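Local coordinates for protein N-acetylgalactosaminyltransferase 7 (Homo sapiens, PDB 6IWR) that belongs to the polypeptide GalNAc transferase family, pairing a manganese-binding GT-A glycosyltransferase domain with a ricin-type beta-trefoil lectin domain, at residues A[228-241]-A[330-344]. Numbering follows the deposited sequence.
Sequences AQKAKLGQVLIYLD and GLFAIEREFFFELGL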
loop_
_atom_site.group_PDB
_atom_site.type_symbol
_atom_site.label_atom_id
_atom_site.label_comp_id
_atom_site.label_asym_id
_atom_site.label_seq_id
_atom_site.Cartn_x
_atom_site.Cartn_y
_atom_site.Cartn_z
ATOM N N ALA A 228 -22.585 -4.813 -28.230
ATOM C CA ALA A 228 -22.931 -5.804 -29.248
ATOM C C ALA A 228 -24.261 -5.474 -29.914
ATOM O O ALA A 228 -24.446 -5.741 -31.105
ATOM C CB ALA A 228 -22.978 -7.206 -28.641
ATOM N N GLN A 229 -25.189 -4.875 -29.176
ATOM C CA GLN A 229 -26.526 -4.678 -29.716
ATOM C C GLN A 229 -26.634 -3.396 -30.533
ATOM O O GLN A 229 -27.385 -3.342 -31.514
ATOM C CB GLN A 229 -27.529 -4.684 -28.579
ATOM C CG GLN A 229 -27.406 -5.929 -27.800
ATOM C CD GLN A 229 -28.285 -5.941 -26.583
ATOM O OE1 GLN A 229 -28.344 -4.969 -25.829
ATOM N NE2 GLN A 229 -28.973 -7.059 -26.372
ATOM N N LYS A 230 -25.892 -2.365 -30.155
ATOM C CA LYS A 230 -25.936 -1.101 -30.870
ATOM C C LYS A 230 -24.916 -1.030 -31.990
ATOM O O LYS A 230 -24.927 -0.056 -32.750
ATOM C CB LYS A 230 -25.744 0.068 -29.892
ATOM C CG LYS A 230 -27.002 0.335 -29.035
ATOM C CD LYS A 230 -26.648 0.915 -27.674
ATOM C CE LYS A 230 -27.853 1.560 -27.016
ATOM N NZ LYS A 230 -28.707 2.226 -28.045
ATOM N N ALA A 231 -24.059 -2.037 -32.126
ATOM C CA ALA A 231 -22.999 -2.029 -33.132
ATOM C C ALA A 231 -23.375 -3.116 -34.121
ATOM O O ALA A 231 -23.035 -4.282 -33.940
ATOM C CB ALA A 231 -21.627 -2.266 -32.528
ATOM N N LYS A 232 -24.085 -2.718 -35.170
ATOM C CA LYS A 232 -24.810 -3.658 -36.007
ATOM C C LYS A 232 -24.183 -3.881 -37.372
ATOM O O LYS A 232 -24.526 -4.871 -38.026
ATOM C CB LYS A 232 -26.236 -3.167 -36.221
ATOM C CG LYS A 232 -26.995 -2.921 -34.965
ATOM C CD LYS A 232 -28.102 -1.963 -35.274
ATOM C CE LYS A 232 -29.286 -2.174 -34.378
ATOM N NZ LYS A 232 -30.489 -2.207 -35.264
ATOM N N LEU A 233 -23.273 -2.997 -37.806
ATOM C CA LEU A 233 -22.776 -2.983 -39.181
ATOM C C LEU A 233 -21.708 -4.039 -39.463
ATOM O O LEU A 233 -21.600 -4.518 -40.594
ATOM C CB LEU A 233 -22.195 -1.623 -39.490
ATOM C CG LEU A 233 -23.084 -0.485 -39.932
ATOM C CD1 LEU A 233 -24.514 -0.698 -39.510
ATOM C CD2 LEU A 233 -22.520 0.790 -39.355
ATOM N N GLY A 234 -20.858 -4.364 -38.501
ATOM C CA GLY A 234 -19.726 -5.201 -38.805
ATOM C C GLY A 234 -20.031 -6.688 -38.707
ATOM O O GLY A 234 -20.913 -7.176 -38.004
ATOM N N GLN A 235 -19.269 -7.464 -39.445
ATOM C CA GLN A 235 -19.441 -8.892 -39.307
ATOM C C GLN A 235 -18.836 -9.416 -38.008
ATOM O O GLN A 235 -19.415 -10.318 -37.391
ATOM C CB GLN A 235 -18.846 -9.593 -40.523
ATOM C CG GLN A 235 -19.519 -9.182 -41.824
ATOM C CD GLN A 235 -18.786 -9.686 -43.046
ATOM O OE1 GLN A 235 -17.572 -9.491 -43.169
ATOM N NE2 GLN A 235 -19.516 -10.351 -43.955
ATOM N N VAL A 236 -17.697 -8.878 -37.553
ATOM C CA VAL A 236 -17.183 -9.294 -36.256
ATOM C C VAL A 236 -17.139 -8.091 -35.334
ATOM O O VAL A 236 -16.940 -6.955 -35.773
ATOM C CB VAL A 236 -15.802 -9.998 -36.321
ATOM C CG1 VAL A 236 -15.513 -10.540 -37.713
ATOM C CG2 VAL A 236 -14.680 -9.145 -35.765
ATOM N N LEU A 237 -17.385 -8.347 -34.045
ATOM C CA LEU A 237 -17.188 -7.360 -32.992
ATOM C C LEU A 237 -15.748 -7.416 -32.500
ATOM O O LEU A 237 -15.223 -8.501 -32.244
ATOM C CB LEU A 237 -18.141 -7.616 -31.832
ATOM C CG LEU A 237 -19.633 -7.521 -32.161
ATOM C CD1 LEU A 237 -20.450 -8.152 -31.051
ATOM C CD2 LEU A 237 -20.009 -6.028 -32.358
ATOM N N ILE A 238 -15.096 -6.262 -32.403
ATOM C CA ILE A 238 -13.780 -6.173 -31.787
ATOM C C ILE A 238 -13.930 -5.241 -30.602
ATOM O O ILE A 238 -14.161 -4.040 -30.783
ATOM C CB ILE A 238 -12.695 -5.660 -32.743
ATOM C CG1 ILE A 238 -12.676 -6.460 -34.051
ATOM C CG2 ILE A 238 -11.304 -5.722 -32.038
ATOM C CD1 ILE A 238 -11.493 -6.139 -34.947
ATOM N N TYR A 239 -13.794 -5.782 -29.395
ATOM C CA TYR A 239 -13.829 -4.960 -28.195
ATOM C C TYR A 239 -12.439 -4.426 -27.866
ATOM O O TYR A 239 -11.436 -5.130 -28.012
ATOM C CB TYR A 239 -14.386 -5.765 -27.014
ATOM C CG TYR A 239 -15.851 -6.040 -27.151
ATOM C CD1 TYR A 239 -16.785 -5.140 -26.659
ATOM C CD2 TYR A 239 -16.304 -7.190 -27.798
ATOM C CE1 TYR A 239 -18.159 -5.370 -26.805
ATOM C CE2 TYR A 239 -17.660 -7.436 -27.953
ATOM C CZ TYR A 239 -18.592 -6.516 -27.458
ATOM O OH TYR A 239 -19.953 -6.736 -27.607
ATOM N N LEU A 240 -12.400 -3.174 -27.396
ATOM C CA LEU A 240 -11.184 -2.437 -27.066
ATOM C C LEU A 240 -11.428 -1.565 -25.842
ATOM O O LEU A 240 -12.434 -0.853 -25.795
ATOM C CB LEU A 240 -10.761 -1.542 -28.242
ATOM C CG LEU A 240 -9.538 -1.897 -29.095
ATOM C CD1 LEU A 240 -9.259 -3.355 -29.033
ATOM C CD2 LEU A 240 -9.756 -1.465 -30.524
ATOM N N ASP A 241 -10.505 -1.605 -24.868
ATOM C CA ASP A 241 -10.510 -0.673 -23.730
ATOM C C ASP A 241 -10.485 0.765 -24.267
ATOM O O ASP A 241 -10.069 1.023 -25.396
ATOM C CB ASP A 241 -9.291 -0.909 -22.784
ATOM C CG ASP A 241 -9.656 -1.610 -21.426
ATOM O OD1 ASP A 241 -10.550 -2.487 -21.494
ATOM O OD2 ASP A 241 -9.042 -1.310 -20.316
ATOM N N GLY A 330 -10.739 -7.721 -21.677
ATOM C CA GLY A 330 -11.050 -6.426 -22.251
ATOM C C GLY A 330 -11.033 -6.379 -23.769
ATOM O O GLY A 330 -11.890 -5.732 -24.376
ATOM N N LEU A 331 -10.062 -7.055 -24.386
ATOM C CA LEU A 331 -9.778 -6.954 -25.812
ATOM C C LEU A 331 -9.962 -8.329 -26.438
ATOM O O LEU A 331 -9.257 -9.276 -26.078
ATOM C CB LEU A 331 -8.348 -6.443 -26.076
ATOM C CG LEU A 331 -7.731 -5.331 -25.210
ATOM C CD1 LEU A 331 -6.324 -4.910 -25.725
ATOM C CD2 LEU A 331 -8.632 -4.120 -25.019
ATOM N N PHE A 332 -10.894 -8.438 -27.369
ATOM C CA PHE A 332 -11.057 -9.689 -28.104
ATOM C C PHE A 332 -11.861 -9.407 -29.374
ATOM O O PHE A 332 -12.354 -8.294 -29.592
ATOM C CB PHE A 332 -11.705 -10.780 -27.230
ATOM C CG PHE A 332 -13.112 -10.470 -26.788
ATOM C CD1 PHE A 332 -13.346 -9.622 -25.715
ATOM C CD2 PHE A 332 -14.197 -11.053 -27.422
ATOM C CE1 PHE A 332 -14.616 -9.336 -25.283
ATOM C CE2 PHE A 332 -15.493 -10.767 -26.990
ATOM C CZ PHE A 332 -15.690 -9.897 -25.909
ATOM N N ALA A 333 -11.993 -10.437 -30.203
ATOM C CA ALA A 333 -12.806 -10.398 -31.414
ATOM C C ALA A 333 -13.617 -11.686 -31.502
ATOM O O ALA A 333 -13.073 -12.776 -31.290
ATOM C CB ALA A 333 -11.910 -10.223 -32.651
ATOM N N ILE A 334 -14.926 -11.562 -31.766
ATOM C CA ILE A 334 -15.793 -12.688 -32.107
ATOM C C ILE A 334 -16.642 -12.284 -33.286
ATOM O O ILE A 334 -16.995 -11.113 -33.449
ATOM C CB ILE A 334 -16.775 -13.154 -31.006
ATOM C CG1 ILE A 334 -17.040 -12.110 -29.957
ATOM C CG2 ILE A 334 -16.427 -14.523 -30.396
ATOM C CD1 ILE A 334 -17.773 -12.851 -28.813
ATOM N N GLU A 335 -17.031 -13.294 -34.070
ATOM C CA GLU A 335 -18.062 -13.070 -35.066
ATOM C C GLU A 335 -19.347 -12.664 -34.353
ATOM O O GLU A 335 -19.701 -13.218 -33.309
ATOM C CB GLU A 335 -18.259 -14.319 -35.908
ATOM C CG GLU A 335 -18.942 -14.085 -37.228
ATOM C CD GLU A 335 -20.170 -14.961 -37.380
ATOM O OE1 GLU A 335 -21.004 -14.942 -36.441
ATOM O OE2 GLU A 335 -20.278 -15.677 -38.420
ATOM N N ARG A 336 -20.019 -11.656 -34.862
ATOM C CA ARG A 336 -21.108 -11.048 -34.132
ATOM C C ARG A 336 -22.300 -11.950 -33.852
ATOM O O ARG A 336 -22.871 -11.911 -32.789
ATOM C CB ARG A 336 -21.554 -9.785 -34.844
ATOM C CG ARG A 336 -22.465 -8.923 -34.015
ATOM C CD ARG A 336 -23.167 -7.927 -34.880
ATOM N NE ARG A 336 -24.094 -7.126 -34.127
ATOM C CZ ARG A 336 -25.397 -7.294 -34.173
ATOM N NH1 ARG A 336 -25.892 -8.246 -34.926
ATOM N NH2 ARG A 336 -26.189 -6.527 -33.463
ATOM N N GLU A 337 -22.685 -12.744 -34.829
ATOM C CA GLU A 337 -23.764 -13.680 -34.652
ATOM C C GLU A 337 -23.415 -14.729 -33.618
ATOM O O GLU A 337 -24.245 -15.119 -32.823
ATOM C CB GLU A 337 -24.082 -14.342 -35.979
ATOM C CG GLU A 337 -25.481 -14.082 -36.479
ATOM C CD GLU A 337 -25.918 -15.086 -37.517
ATOM O OE1 GLU A 337 -25.146 -15.337 -38.466
ATOM O OE2 GLU A 337 -27.036 -15.621 -37.383
ATOM N N PHE A 338 -22.178 -15.196 -33.656
ATOM C CA PHE A 338 -21.719 -16.225 -32.747
ATOM C C PHE A 338 -21.741 -15.791 -31.293
ATOM O O PHE A 338 -22.199 -16.516 -30.443
ATOM C CB PHE A 338 -20.315 -16.637 -33.132
ATOM C CG PHE A 338 -19.781 -17.764 -32.332
ATOM C CD1 PHE A 338 -20.415 -18.978 -32.325
ATOM C CD2 PHE A 338 -18.644 -17.609 -31.594
ATOM C CE1 PHE A 338 -19.921 -20.018 -31.587
ATOM C CE2 PHE A 338 -18.140 -18.646 -30.860
ATOM C CZ PHE A 338 -18.782 -19.848 -30.854
ATOM N N PHE A 339 -21.269 -14.585 -31.020
ATOM C CA PHE A 339 -21.462 -13.973 -29.720
ATOM C C PHE A 339 -22.940 -13.967 -29.342
ATOM O O PHE A 339 -23.302 -14.311 -28.213
ATOM C CB PHE A 339 -20.896 -12.558 -29.725
ATOM C CG PHE A 339 -20.633 -12.028 -28.368
ATOM C CD1 PHE A 339 -20.483 -12.895 -27.308
ATOM C CD2 PHE A 339 -20.540 -10.667 -28.145
ATOM C CE1 PHE A 339 -20.230 -12.413 -26.051
ATOM C CE2 PHE A 339 -20.291 -10.172 -26.889
ATOM C CZ PHE A 339 -20.130 -11.046 -25.837
ATOM N N PHE A 340 -23.825 -13.600 -30.276
ATOM C CA PHE A 340 -25.241 -13.679 -29.926
ATOM C C PHE A 340 -25.678 -15.125 -29.723
ATOM O O PHE A 340 -26.394 -15.423 -28.757
ATOM C CB PHE A 340 -26.110 -12.963 -30.955
ATOM C CG PHE A 340 -26.146 -11.493 -30.745
ATOM C CD1 PHE A 340 -27.068 -10.918 -29.879
ATOM C CD2 PHE A 340 -25.200 -10.680 -31.346
ATOM C CE1 PHE A 340 -27.070 -9.547 -29.644
ATOM C CE2 PHE A 340 -25.196 -9.325 -31.121
ATOM C CZ PHE A 340 -26.140 -8.750 -30.269
ATOM N N GLU A 341 -25.164 -16.055 -30.509
ATOM C CA GLU A 341 -25.516 -17.452 -30.291
ATOM C C GLU A 341 -25.088 -17.895 -28.888
ATOM O O GLU A 341 -25.776 -18.674 -28.238
ATOM C CB GLU A 341 -24.905 -18.339 -31.372
ATOM C CG GLU A 341 -25.540 -18.138 -32.736
ATOM C CD GLU A 341 -24.907 -18.993 -33.809
ATOM O OE1 GLU A 341 -23.696 -18.843 -34.052
ATOM O OE2 GLU A 341 -25.623 -19.813 -34.414
ATOM N N LEU A 342 -23.924 -17.437 -28.446
ATOM C CA LEU A 342 -23.508 -17.569 -27.055
ATOM C C LEU A 342 -24.460 -16.742 -26.200
ATOM O O LEU A 342 -24.825 -17.125 -25.097
ATOM C CB LEU A 342 -22.054 -17.142 -26.875
ATOM C CG LEU A 342 -20.974 -18.204 -27.119
ATOM C CD1 LEU A 342 -21.496 -19.428 -27.853
ATOM C CD2 LEU A 342 -19.783 -17.610 -27.850
ATOM N N GLY A 343 -24.852 -15.599 -26.752
ATOM C CA GLY A 343 -25.929 -14.778 -26.234
ATOM C C GLY A 343 -26.023 -14.205 -24.835
ATOM O O GLY A 343 -27.049 -14.385 -24.193
ATOM N N LEU A 344 -25.019 -13.486 -24.349
ATOM C CA LEU A 344 -23.722 -13.298 -24.965
ATOM C C LEU A 344 -22.800 -13.363 -23.774
ATOM O O LEU A 344 -22.035 -14.302 -23.595
ATOM C CB LEU A 344 -23.624 -11.904 -25.575
ATOM C CG LEU A 344 -24.755 -11.360 -26.444
ATOM C CD1 LEU A 344 -25.564 -10.320 -25.689
ATOM C CD2 LEU A 344 -24.172 -10.751 -27.705
HETATM O O HOH W 1 -21.851 -11.802 -38.056
#
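Arg-336, at the start of helix 336-342, reaches across to carbonyls in the last turn of helix 219-230 and just after it. Its straight aliphatic chain, with CG anti to the backbone N (chi1 -167°), carries the guanidinium past Leu-237 CG to the helix end. There NH2 donates to Ala-228 O at 3.0 Å, the acceptor lying 28° out of the guanidinium plane, while NE makes weak bonds to Ala-228 O and Ala-231 O. Phe-340 CE2 sits over the centre of one guanidinium face. The backbone N of Arg-336 has its own acceptor, Gln-235 O, at 2.9 Å in a nearly straight bond (170°); a water also donates to that oxygen. One residue earlier, Glu-335 is the N-cap: OE1 accepts from Phe-338 N at 3.0 Å, and OE2 forms a salt bridge with Arg-262.

Strands 236-240 and 332-335 run antiparallel. Leu-237 N gives to Ile-334 O and Ile-334 N returns a bond to Leu-237 O (3.1 Å). Further along, Tyr-239 N meets Phe-332 O at 2.9 Å, whereas the return bond from Phe-332 N is weak. The rings of these two residues are almost parallel but displaced, hardly overlapping. Phe-339 CE2 touches Tyr-239 OH, whose hydrogen bond goes to Arg-224 O. The side chain of Asp-241 lies about 3 Å from the manganese ion, and its OD2 is hydrogen-bonded to His-380. A mixed central sheet, with strand 236-240 between parallel strand 149-155 and antiparallel 332-335, and an aspartate opening an Asp-Ala-His sequence beside the metal, match the DXH motif of GT-A glycosyltransferases.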